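Local coordinates for protein putative protease (Parabacteroides distasonis ATCC 8503, PDB 3KD4) that is of unknown function but is probably exported and may be a hydrolase, possibly a protease, at residues 6-11 / 41-46; 88-93 / 260-265; 246-251 / 337-342; 354-357 / 361-364; 399-404 / 470-475. All coordinates share one frame; numbering follows the deposited sequence. Where two conformers were deposited one is given.

Contact 1. Residues 6-11 / 41-46; sequences AEYGKV and STYGES
Y43 brings its ring between A6 and Y8 of the strand running through 6-11. Its CB already points toward that strand, and with CG set anti to the carbonyl carbon (chi1 -80°) the ring is carried out to the other segment. Beyond CG, on one side, CE2 lies 3.9 Å from the methyl CB of A6, an obliquely placed apolar contact that a small residue allows. On the other side CE1 comes to 3.7 Å from the OH of Y8, whose ring approaches at a slant, so the tyrosines touch without stacking. At the tip, Y43 OH hydrogen-bonds S138 OG and T137 OG1; tyrosine suits the place, with ring carbons for A6 and Y8 and a hydroxyl for the two outside partners. The contact ties strand 6-17 of the mixed eight-stranded sheet to the short 3-10 turn leading into strand 45-50 of a separate antiparallel sheet. An ST turn opens the 3-10 segment, S41 OG accepting from Y43 N at 3.0 Å. After Y8 the strand is kinked by a classic beta bulge, G9 and K10 both facing E30. Y8 OH also makes a weak hydrogen bond to a glycerol.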
# COMPACT_ATOMS: atom_id res chain seq x y z
N ALA A 6 -12.66 22.10 -3.30
CA ALA A 6 -12.85 21.68 -4.69
C ALA A 6 -13.94 20.66 -4.74
O ALA A 6 -14.21 20.01 -3.72
CB ALA A 6 -11.54 21.11 -5.27
N GLU A 7 -14.55 20.51 -5.92
CA GLU A 7 -15.55 19.50 -6.16
C GLU A 7 -15.48 19.03 -7.60
O GLU A 7 -15.38 19.85 -8.52
CB GLU A 7 -16.93 20.10 -5.92
CG GLU A 7 -18.10 19.16 -6.12
CD GLU A 7 -19.41 19.93 -6.14
OE1 GLU A 7 -20.34 19.55 -6.91
OE2 GLU A 7 -19.47 20.96 -5.43
N TYR A 8 -15.56 17.72 -7.80
CA TYR A 8 -15.72 17.17 -9.14
C TYR A 8 -17.20 17.17 -9.46
O TYR A 8 -17.95 16.35 -8.92
CB TYR A 8 -15.21 15.74 -9.24
CG TYR A 8 -13.71 15.60 -9.16
CD1 TYR A 8 -12.94 15.67 -10.31
CD2 TYR A 8 -13.07 15.35 -7.96
CE1 TYR A 8 -11.58 15.52 -10.27
CE2 TYR A 8 -11.70 15.18 -7.90
CZ TYR A 8 -10.97 15.27 -9.06
OH TYR A 8 -9.62 15.15 -9.06
N GLY A 9 -17.61 18.06 -10.34
CA GLY A 9 -19.00 18.11 -10.78
C GLY A 9 -19.35 16.84 -11.54
O GLY A 9 -20.40 16.23 -11.33
N LYS A 10 -18.43 16.41 -12.39
CA LYS A 10 -18.64 15.18 -13.15
C LYS A 10 -17.35 14.41 -13.33
O LYS A 10 -16.27 15.01 -13.55
CB LYS A 10 -19.17 15.49 -14.52
CG LYS A 10 -20.58 16.03 -14.49
CD LYS A 10 -21.19 16.01 -15.90
CE LYS A 10 -22.49 16.86 -15.98
NZ LYS A 10 -23.33 16.74 -14.74
N VAL A 11 -17.47 13.09 -13.22
CA VAL A 11 -16.46 12.15 -13.63
C VAL A 11 -17.15 11.11 -14.55
O VAL A 11 -18.28 10.61 -14.25
CB VAL A 11 -15.81 11.50 -12.39
CG1 VAL A 11 -14.85 10.38 -12.77
CG2 VAL A 11 -15.09 12.57 -11.53
N SER A 41 -2.25 23.89 -5.49
CA SER A 41 -1.88 22.52 -5.17
C SER A 41 -1.65 21.73 -6.50
O SER A 41 -1.72 22.30 -7.58
CB SER A 41 -2.99 21.85 -4.36
OG SER A 41 -4.10 21.50 -5.17
N THR A 42 -1.45 20.43 -6.41
CA THR A 42 -1.32 19.62 -7.61
C THR A 42 -2.66 19.53 -8.37
O THR A 42 -2.68 19.01 -9.48
CB THR A 42 -0.80 18.21 -7.30
OG1 THR A 42 -1.61 17.64 -6.29
CG2 THR A 42 0.66 18.22 -6.87
N TYR A 43 -3.76 20.05 -7.82
CA TYR A 43 -4.99 20.23 -8.64
C TYR A 43 -4.77 21.17 -9.83
O TYR A 43 -5.52 21.15 -10.80
CB TYR A 43 -6.16 20.72 -7.81
CG TYR A 43 -6.90 19.69 -7.00
CD1 TYR A 43 -7.10 18.39 -7.49
CD2 TYR A 43 -7.48 20.02 -5.79
CE1 TYR A 43 -7.83 17.45 -6.76
CE2 TYR A 43 -8.21 19.12 -5.08
CZ TYR A 43 -8.37 17.82 -5.56
OH TYR A 43 -9.11 16.90 -4.86
N GLY A 44 -3.69 21.95 -9.78
CA GLY A 44 -3.30 22.78 -10.91
C GLY A 44 -2.84 21.99 -12.13
O GLY A 44 -2.64 22.58 -13.21
N GLU A 45 -2.60 20.69 -11.96
CA GLU A 45 -2.16 19.82 -13.04
C GLU A 45 -2.94 18.52 -13.09
O GLU A 45 -3.51 18.11 -12.11
CB GLU A 45 -0.69 19.44 -12.88
CG GLU A 45 0.29 20.58 -13.03
CD GLU A 45 0.43 21.40 -11.77
OE1 GLU A 45 0.47 20.80 -10.68
OE2 GLU A 45 0.50 22.64 -11.88
N SER A 46 -2.91 17.89 -14.25
CA SER A 46 -3.32 16.53 -14.41
C SER A 46 -2.11 15.70 -14.86
O SER A 46 -1.22 16.20 -15.59
CB SER A 46 -4.50 16.44 -15.38
OG SER A 46 -5.68 17.00 -14.81

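Contact 2. Residues 88-93 / 260-265; sequences ADAPAY and STCPIP
The ring of Y93 is sandwiched between side chains of both segments: A92 CB lies 4.0 Å above one face, toward the rim, and I264 CG1 sits 4.1 Å over the opposite face, likewise off centre, while A90 CB meets the edge in the ring plane. C262 adds a sulfur-aromatic contact, its SG 5.0 Å from the centre of the Y93 ring and oblique to it. The whole joins a loop between strands 79-82 and 97-102 to the chain just after helix 244-258 and strand 260-261. With SG anti to the backbone N (chi1 -170°), C262 in this conformer sends its sulfur toward A90, though how closely it approaches is doubtful. C262 and I264 were both modelled in two conformations, and the closest approach of I264 CD1 to the ring is too short to be trusted; the side on which isoleucine lies is the sounder point. Small and apolar residues suit this buried place, and tyrosine adds a hydroxyl that reaches E289 and R274 through weak hydrogen bonds. Replacing Y93 with an alanine would probably leave I264 and C262 facing a gap and E289 and R274 without their hydroxyl partner. Each backbone is braced locally: Y93 N bonds to A90 O, and P263 centres an inverse gamma turn in which I264 N reaches C262 O at 2.8 Å.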
# COMPACT_ATOMS: atom_id res chain seq x y z
N ALA A 88 12.31 6.12 -12.59
CA ALA A 88 13.61 6.81 -12.56
C ALA A 88 14.75 5.80 -12.31
O ALA A 88 14.58 4.84 -11.56
CB ALA A 88 13.63 7.91 -11.50
N ASP A 89 15.88 6.04 -12.97
CA ASP A 89 17.08 5.18 -12.86
C ASP A 89 16.85 3.73 -13.25
O ASP A 89 17.54 2.86 -12.73
CB ASP A 89 17.69 5.22 -11.43
CG ASP A 89 17.79 6.63 -10.88
OD1 ASP A 89 18.44 7.48 -11.52
OD2 ASP A 89 17.20 6.89 -9.80
N ALA A 90 15.90 3.45 -14.15
CA ALA A 90 15.49 2.07 -14.50
C ALA A 90 15.40 1.96 -16.03
O ALA A 90 14.31 2.07 -16.61
CB ALA A 90 14.18 1.71 -13.86
N PRO A 91 16.56 1.73 -16.66
CA PRO A 91 16.78 1.83 -18.09
C PRO A 91 15.83 1.05 -18.92
O PRO A 91 15.42 1.53 -19.98
CB PRO A 91 18.18 1.27 -18.26
CG PRO A 91 18.86 1.71 -17.03
CD PRO A 91 17.85 1.53 -15.95
N ALA A 92 15.48 -0.14 -18.46
CA ALA A 92 14.55 -0.98 -19.21
C ALA A 92 13.17 -0.34 -19.37
O ALA A 92 12.43 -0.73 -20.28
CB ALA A 92 14.40 -2.36 -18.52
N TYR A 93 12.83 0.62 -18.51
CA TYR A 93 11.51 1.29 -18.52
C TYR A 93 11.56 2.74 -18.91
O TYR A 93 10.63 3.50 -18.64
CB TYR A 93 10.87 1.18 -17.15
CG TYR A 93 10.89 -0.22 -16.70
CD1 TYR A 93 10.03 -1.15 -17.26
CD2 TYR A 93 11.86 -0.66 -15.80
CE1 TYR A 93 10.08 -2.44 -16.89
CE2 TYR A 93 11.91 -1.96 -15.43
CZ TYR A 93 11.03 -2.84 -15.97
OH TYR A 93 11.09 -4.13 -15.57
N SER A 260 17.81 -3.88 -6.54
CA SER A 260 16.97 -2.84 -6.00
C SER A 260 15.57 -2.99 -6.61
O SER A 260 15.42 -3.55 -7.71
CB SER A 260 17.58 -1.49 -6.30
OG SER A 260 17.56 -1.28 -7.69
N THR A 261 14.55 -2.54 -5.89
CA THR A 261 13.18 -2.69 -6.35
C THR A 261 12.74 -1.47 -7.10
O THR A 261 12.83 -0.38 -6.61
CB THR A 261 12.20 -2.91 -5.22
OG1 THR A 261 12.67 -3.97 -4.43
CG2 THR A 261 10.80 -3.31 -5.80
N CYS A 262 12.25 -1.69 -8.31
CA CYS A 262 11.77 -0.66 -9.19
C CYS A 262 10.24 -0.70 -9.16
O CYS A 262 9.65 -1.63 -9.69
CB CYS A 262 12.29 -1.01 -10.58
SG CYS A 262 12.08 0.23 -11.79
N PRO A 263 9.60 0.30 -8.55
CA PRO A 263 8.14 0.20 -8.40
C PRO A 263 7.29 0.53 -9.66
O PRO A 263 6.45 1.42 -9.65
CB PRO A 263 7.87 1.16 -7.23
CG PRO A 263 8.91 2.25 -7.41
CD PRO A 263 10.13 1.55 -7.96
N ILE A 264 7.46 -0.25 -10.70
CA ILE A 264 6.68 -0.07 -11.92
C ILE A 264 5.41 -0.89 -11.83
O ILE A 264 5.47 -2.12 -11.66
CB ILE A 264 7.48 -0.46 -13.13
CG1 ILE A 264 8.78 0.36 -13.15
CG2 ILE A 264 6.67 -0.23 -14.41
CD1 ILE A 264 9.79 -0.23 -14.01
N PRO A 265 4.24 -0.22 -11.91
CA PRO A 265 2.98 -0.93 -11.83
C PRO A 265 2.94 -2.00 -12.91
O PRO A 265 3.50 -1.80 -14.01
CB PRO A 265 1.92 0.16 -12.12
CG PRO A 265 2.63 1.46 -11.83
CD PRO A 265 4.05 1.23 -12.15

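Contact 3. Residues 246-251 / 337-342; sequences EKVNII and KDQYLS
This is a helix-on-sheet contact, in which V248 of helix 244-258 packs on Q339 and L341 of strand 337-341, an outermost strand of a five-stranded antiparallel sheet. One branch of the valine does the touching. Its CG1 stands anti to the backbone N (chi1 172°) and meets Q339 OE1 at 3.6 Å, a van der Waals approach in which the amide oxygen rests against a methyl. The same CG1 lies 4.1 Å from L341 CD1, a looser apolar contact made obliquely; L341 was modelled in two conformations, so its exact tip position is less certain. Q339 and L341 are two residues apart and both point toward the helix. Q339 holds CG between its backbone N and carbonyl carbon (chi1 65°) and is extended beyond it, which takes the amide across to the helix from the direction opposite to V248. There the amide serves twice, its oxygen resting on the valine methyl and its NE2 hydrogen-bonding Q245 OE1, which links strand to helix. Valine, compact and apolar, suits this buried helix position facing the sheet. Around this point V248 also leans on I303 and on V334 of strand 327-334, L341 touches L294 of helix 287-300, and one helical turn on from V248, I251 packs on that same helix and on helix 228-238.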
# COMPACT_ATOMS: atom_id res chain seq x y z
N GLU A 246 19.14 -22.53 5.76
CA GLU A 246 20.35 -21.82 5.36
C GLU A 246 20.23 -21.51 3.87
O GLU A 246 20.57 -20.44 3.43
CB GLU A 246 21.61 -22.67 5.65
CG GLU A 246 22.88 -21.96 5.23
CD GLU A 246 24.15 -22.76 5.50
OE1 GLU A 246 24.14 -23.66 6.38
OE2 GLU A 246 25.16 -22.48 4.81
N LYS A 247 19.72 -22.46 3.10
CA LYS A 247 19.55 -22.27 1.67
C LYS A 247 18.61 -21.11 1.36
O LYS A 247 18.90 -20.29 0.47
CB LYS A 247 19.04 -23.53 1.01
CG LYS A 247 19.97 -24.70 1.07
CD LYS A 247 19.32 -25.82 0.31
CE LYS A 247 20.19 -27.04 0.17
NZ LYS A 247 19.44 -28.00 -0.70
N VAL A 248 17.49 -21.04 2.06
CA VAL A 248 16.55 -19.93 1.89
C VAL A 248 17.27 -18.61 2.21
O VAL A 248 17.20 -17.63 1.46
CB VAL A 248 15.25 -20.08 2.77
CG1 VAL A 248 14.39 -18.79 2.71
CG2 VAL A 248 14.44 -21.33 2.36
N ASN A 249 18.00 -18.59 3.32
CA ASN A 249 18.69 -17.36 3.73
C ASN A 249 19.70 -16.89 2.71
O ASN A 249 19.79 -15.71 2.42
CB ASN A 249 19.38 -17.56 5.07
CG ASN A 249 18.41 -17.93 6.18
OD1 ASN A 249 17.19 -17.70 6.08
ND2 ASN A 249 18.96 -18.49 7.26
N ILE A 250 20.46 -17.83 2.16
CA ILE A 250 21.47 -17.50 1.16
C ILE A 250 20.79 -16.86 -0.07
O ILE A 250 21.20 -15.78 -0.53
CB ILE A 250 22.28 -18.75 0.76
CG1 ILE A 250 23.23 -19.16 1.91
CG2 ILE A 250 23.09 -18.49 -0.52
CD1 ILE A 250 23.90 -20.55 1.76
N ILE A 251 19.71 -17.47 -0.55
CA ILE A 251 19.03 -16.99 -1.75
C ILE A 251 18.37 -15.63 -1.49
O ILE A 251 18.60 -14.66 -2.22
CB ILE A 251 18.01 -18.02 -2.28
CG1 ILE A 251 18.70 -19.35 -2.66
CG2 ILE A 251 17.21 -17.43 -3.49
CD1 ILE A 251 19.71 -19.26 -3.77
N LYS A 337 7.39 -26.98 6.62
CA LYS A 337 6.71 -25.81 7.20
C LYS A 337 6.91 -24.57 6.32
O LYS A 337 8.06 -24.19 6.00
CB LYS A 337 7.24 -25.48 8.59
CG LYS A 337 7.30 -26.70 9.56
CD LYS A 337 7.66 -26.27 10.99
CE LYS A 337 8.17 -27.43 11.83
NZ LYS A 337 8.29 -27.04 13.30
N ASP A 338 5.81 -23.92 5.98
CA ASP A 338 5.86 -22.78 5.11
C ASP A 338 6.32 -21.51 5.81
O ASP A 338 5.96 -21.26 6.93
CB ASP A 338 4.50 -22.55 4.48
CG ASP A 338 4.18 -23.55 3.43
OD1 ASP A 338 5.08 -24.31 2.99
OD2 ASP A 338 2.99 -23.54 3.02
N GLN A 339 7.10 -20.69 5.10
CA GLN A 339 7.38 -19.34 5.54
C GLN A 339 7.18 -18.44 4.35
O GLN A 339 7.30 -18.88 3.19
CB GLN A 339 8.80 -19.22 6.14
CG GLN A 339 9.91 -19.48 5.14
CD GLN A 339 11.27 -19.66 5.82
OE1 GLN A 339 12.19 -18.91 5.56
NE2 GLN A 339 11.37 -20.65 6.69
N TYR A 340 6.86 -17.19 4.64
CA TYR A 340 6.53 -16.21 3.60
C TYR A 340 7.60 -15.14 3.48
O TYR A 340 8.07 -14.63 4.49
CB TYR A 340 5.17 -15.58 3.90
CG TYR A 340 4.11 -16.64 4.09
CD1 TYR A 340 3.79 -17.52 3.05
CD2 TYR A 340 3.44 -16.80 5.31
CE1 TYR A 340 2.81 -18.52 3.21
CE2 TYR A 340 2.45 -17.78 5.47
CZ TYR A 340 2.16 -18.64 4.40
OH TYR A 340 1.26 -19.64 4.55
N LEU A 341 8.00 -14.85 2.24
CA LEU A 341 9.00 -13.82 1.97
C LEU A 341 8.31 -12.67 1.24
O LEU A 341 7.71 -12.86 0.18
CB LEU A 341 10.15 -14.40 1.13
CG LEU A 341 10.64 -15.81 1.48
CD1 LEU A 341 11.97 -16.10 0.78
CD2 LEU A 341 10.79 -16.00 2.98
N SER A 342 8.41 -11.48 1.83
CA SER A 342 7.80 -10.24 1.33
C SER A 342 8.45 -9.05 2.05
O SER A 342 9.16 -9.21 3.06
CB SER A 342 6.29 -10.21 1.59
OG SER A 342 6.00 -10.54 2.93

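Contact 4. Residues 354-357 / 361-364; sequences KVVS and TSIE
V355 and I363 carry much of this beta hairpin, together with T361, just before the returning strand. V355 and I363 put their side chains on the same face of the sheet, where V355 CG1 lies 4.4 Å from I363 CB; beta-branched residues suit the extended backbone here. I363 N donates to V355 O at 2.8 Å, somewhat bent (155°). On the other side of the pair V355 N and I363 O are bridged by a water, which accepts from V355 N at 2.9 Å and donates to I363 O. Strand 362-363 is thus only weakly bonded to its partner. T361 is held at the turn end by two bonds. Its carbonyl O accepts from S357 N at 2.9 Å, the donor tilted 29° from the carbonyl plane, and its own N donates to S357 OG at 3.1 Å. S357 can supply that acceptor because OG stands between its backbone N and carbonyl carbon (chi1 73°), which turns the hydroxyl to the returning chain; the same OG hydrogen-bonds S359 OG within the turn. A valine at S357 would probably leave T361 N without this acceptor and S359 without its mate, the turn being then less firmly held. Between the bonded positions V356 faces S362 in a non-hydrogen-bonded pair. Beyond the hairpin, strand 353-357 pairs with strand 305-312 through V356 with A309 and K354 with Y311, while V355, S357 and I363 all rest on L308 of that strand.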
# COMPACT_ATOMS: atom_id res chain seq x y z
N LYS A 354 -6.68 -11.29 1.53
CA LYS A 354 -6.87 -12.60 0.92
C LYS A 354 -5.61 -12.92 0.15
O LYS A 354 -5.17 -12.13 -0.69
CB LYS A 354 -8.09 -12.58 0.00
CG LYS A 354 -9.38 -12.96 0.71
CD LYS A 354 -10.63 -12.67 -0.14
CE LYS A 354 -11.91 -12.90 0.67
NZ LYS A 354 -13.07 -13.12 -0.24
N VAL A 355 -5.01 -14.05 0.45
CA VAL A 355 -3.74 -14.44 -0.15
C VAL A 355 -3.99 -15.68 -0.99
O VAL A 355 -4.59 -16.65 -0.51
CB VAL A 355 -2.70 -14.69 0.93
CG1 VAL A 355 -1.37 -15.21 0.36
CG2 VAL A 355 -2.53 -13.40 1.74
N VAL A 356 -3.59 -15.62 -2.26
CA VAL A 356 -3.82 -16.75 -3.18
C VAL A 356 -2.57 -17.07 -3.94
O VAL A 356 -1.95 -16.14 -4.52
CB VAL A 356 -4.95 -16.42 -4.17
CG1 VAL A 356 -5.28 -17.66 -5.00
CG2 VAL A 356 -6.19 -15.88 -3.46
N SER A 357 -2.15 -18.34 -3.96
CA SER A 357 -1.01 -18.74 -4.78
C SER A 357 -1.36 -18.61 -6.29
O SER A 357 -2.53 -18.61 -6.67
CB SER A 357 -0.64 -20.19 -4.48
OG SER A 357 -1.59 -21.07 -5.02
N THR A 361 -4.68 -21.50 -5.00
CA THR A 361 -5.08 -21.92 -3.67
C THR A 361 -5.08 -20.73 -2.71
O THR A 361 -4.08 -20.03 -2.57
CB THR A 361 -4.08 -22.97 -3.13
OG1 THR A 361 -4.06 -24.07 -4.04
CG2 THR A 361 -4.41 -23.49 -1.68
N SER A 362 -6.23 -20.50 -2.08
CA SER A 362 -6.34 -19.51 -1.02
C SER A 362 -5.56 -20.00 0.21
O SER A 362 -5.50 -21.19 0.50
CB SER A 362 -7.81 -19.32 -0.63
OG SER A 362 -8.57 -18.97 -1.78
N ILE A 363 -4.92 -19.07 0.89
CA ILE A 363 -4.13 -19.39 2.09
C ILE A 363 -4.63 -18.58 3.28
O ILE A 363 -4.67 -17.36 3.24
CB ILE A 363 -2.67 -19.09 1.88
CG1 ILE A 363 -2.16 -19.82 0.64
CG2 ILE A 363 -1.85 -19.49 3.14
CD1 ILE A 363 -0.70 -19.58 0.33
N GLU A 364 -5.02 -19.27 4.33
CA GLU A 364 -5.50 -18.62 5.54
C GLU A 364 -4.28 -18.18 6.38
O GLU A 364 -3.82 -18.93 7.25
CB GLU A 364 -6.38 -19.62 6.30
CG GLU A 364 -6.98 -19.13 7.60
CD GLU A 364 -7.77 -20.23 8.30
OE1 GLU A 364 -8.30 -21.15 7.62
OE2 GLU A 364 -7.85 -20.18 9.54
O HOH W 1 -6.39 -15.64 2.44

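Contact 5. Residues 399-404 / 470-475; sequences AGIDSW and RTIELN
I401 and I472 reach toward each other tip to tip, and I401 CD1 lies 3.7 Å from I472 CG2 and 3.8 Å from L474 CD1. Its approach to I472 CD1 is modelled too short to be relied on. Branched aliphatics suit this buried place. W404 CZ3 touches L474 CD1 at 4.1 Å, the side chains sliding past each other. G400, just before the 3-10 segment 401-403, has backbone angles (phi 88°) at which a side chain would jam against the preceding carbonyl O, so glycine suits it. G400 O accepts from both S403 N and S403 OG, the latter at 2.7 Å and in the carbonyl plane, and W404 folds back so that I401 CA lies 3.7 Å above one face of its indole. Farther out, E425 OE2 accepts a hydrogen bond from I401 N. A water bonds D402 OD1 but only weakly R470 NH1. D402 OD2 bonds W494 NE1, and W494 meets buried R470 through its carbonyl O and, in a cation-pi contact, its ring. I472 and L474 also touch helix 481-495, consistent with the loop packing beside that helix on the same side of the mixed sheet, in a helix-on-sheet core of the DUF3858 region.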
# COMPACT_ATOMS: atom_id res chain seq x y z
N ALA A 399 12.11 1.21 17.18
CA ALA A 399 11.36 0.14 16.55
C ALA A 399 9.99 -0.02 17.21
O ALA A 399 9.82 0.25 18.40
CB ALA A 399 12.15 -1.16 16.64
N GLY A 400 9.01 -0.47 16.43
CA GLY A 400 7.70 -0.77 16.97
C GLY A 400 6.78 0.44 16.99
O GLY A 400 6.82 1.28 16.09
N ILE A 401 5.93 0.50 18.03
CA ILE A 401 4.86 1.48 18.08
C ILE A 401 5.44 2.88 18.01
O ILE A 401 4.80 3.77 17.47
CB ILE A 401 4.00 1.36 19.36
CG1 ILE A 401 3.25 0.05 19.38
CG2 ILE A 401 2.94 2.41 19.38
CD1 ILE A 401 2.62 -0.24 20.75
N ASP A 402 6.63 3.07 18.56
CA ASP A 402 7.26 4.41 18.55
C ASP A 402 7.57 4.92 17.15
O ASP A 402 7.75 6.12 17.00
CB ASP A 402 8.50 4.46 19.43
CG ASP A 402 8.17 4.30 20.92
OD1 ASP A 402 7.43 5.15 21.49
OD2 ASP A 402 8.66 3.32 21.52
N SER A 403 7.61 4.04 16.15
CA SER A 403 7.80 4.46 14.78
C SER A 403 6.46 4.64 14.00
O SER A 403 6.47 5.04 12.84
CB SER A 403 8.69 3.44 14.05
OG SER A 403 8.00 2.20 13.85
N TRP A 404 5.32 4.36 14.64
CA TRP A 404 4.03 4.37 13.95
C TRP A 404 3.44 5.76 13.71
O TRP A 404 2.42 5.89 13.03
CB TRP A 404 3.01 3.52 14.68
CG TRP A 404 3.26 2.07 14.65
CD1 TRP A 404 4.26 1.40 13.97
CD2 TRP A 404 2.45 1.08 15.24
NE1 TRP A 404 4.12 0.05 14.16
CE2 TRP A 404 3.00 -0.17 14.92
CE3 TRP A 404 1.30 1.13 16.02
CZ2 TRP A 404 2.44 -1.37 15.36
CZ3 TRP A 404 0.74 -0.06 16.47
CH2 TRP A 404 1.31 -1.29 16.13
N ARG A 470 9.04 -1.42 30.93
CA ARG A 470 7.81 -0.99 30.26
C ARG A 470 7.38 -2.06 29.28
O ARG A 470 8.20 -2.53 28.51
CB ARG A 470 8.03 0.33 29.51
CG ARG A 470 8.63 1.46 30.37
CD ARG A 470 8.65 2.73 29.58
NE ARG A 470 7.28 3.24 29.48
CZ ARG A 470 6.76 3.83 28.41
NH1 ARG A 470 7.45 3.96 27.29
NH2 ARG A 470 5.52 4.26 28.48
N THR A 471 6.10 -2.44 29.33
CA THR A 471 5.49 -3.36 28.38
C THR A 471 4.22 -2.80 27.73
O THR A 471 3.47 -2.00 28.35
CB THR A 471 5.12 -4.71 29.05
OG1 THR A 471 3.96 -4.54 29.86
CG2 THR A 471 6.28 -5.21 29.93
N ILE A 472 4.00 -3.17 26.46
CA ILE A 472 2.73 -2.92 25.78
C ILE A 472 2.34 -4.12 24.95
O ILE A 472 3.21 -4.72 24.33
CB ILE A 472 2.75 -1.64 24.93
CG1 ILE A 472 1.38 -1.43 24.23
CG2 ILE A 472 3.95 -1.59 23.93
CD1 ILE A 472 1.21 -0.05 23.60
N GLU A 473 1.06 -4.50 24.96
CA GLU A 473 0.56 -5.47 24.00
C GLU A 473 -0.71 -4.90 23.39
O GLU A 473 -1.55 -4.33 24.10
CB GLU A 473 0.29 -6.82 24.64
CG GLU A 473 -0.74 -6.77 25.74
CD GLU A 473 -1.02 -8.14 26.37
OE1 GLU A 473 -0.05 -8.92 26.59
OE2 GLU A 473 -2.21 -8.40 26.68
N LEU A 474 -0.81 -5.00 22.07
CA LEU A 474 -1.99 -4.63 21.37
C LEU A 474 -2.45 -5.87 20.60
O LEU A 474 -1.70 -6.43 19.79
CB LEU A 474 -1.74 -3.41 20.47
CG LEU A 474 -1.33 -2.08 21.11
CD1 LEU A 474 -1.07 -1.00 20.02
CD2 LEU A 474 -2.38 -1.56 22.12
N ASN A 475 -3.67 -6.31 20.89
CA ASN A 475 -4.17 -7.62 20.44
C ASN A 475 -5.31 -7.59 19.43
O ASN A 475 -5.90 -8.60 19.16
CB ASN A 475 -4.60 -8.43 21.65
CG ASN A 475 -3.51 -8.57 22.69
OD1 ASN A 475 -2.36 -8.89 22.37
ND2 ASN A 475 -3.87 -8.32 23.97
O HOH W 2 7.96 5.64 24.32

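Contacts 2 and 5 are buried, and their touching side chains are apolar, aromatic or sulfur-bearing; contacts 1, 3 and 4 are only partly buried and mix in polar groups. Contact 4 alone is held across its segments by hydrogen bonds, as befits neighbouring strands of a hairpin, whereas the other four join distant parts of the chain through side chains. Contacts 3 and 4 share one sheet, at its two outermost strands, and touch where Y340 OH approaches I363 CG2 at 3.4 Å. Contacts 2 and 3 draw on consecutive elements, helix 244-258 and strand 260-261. Contacts 1 and 3 lie on opposite sides of the chain's centre, their own centres about 46 Å apart.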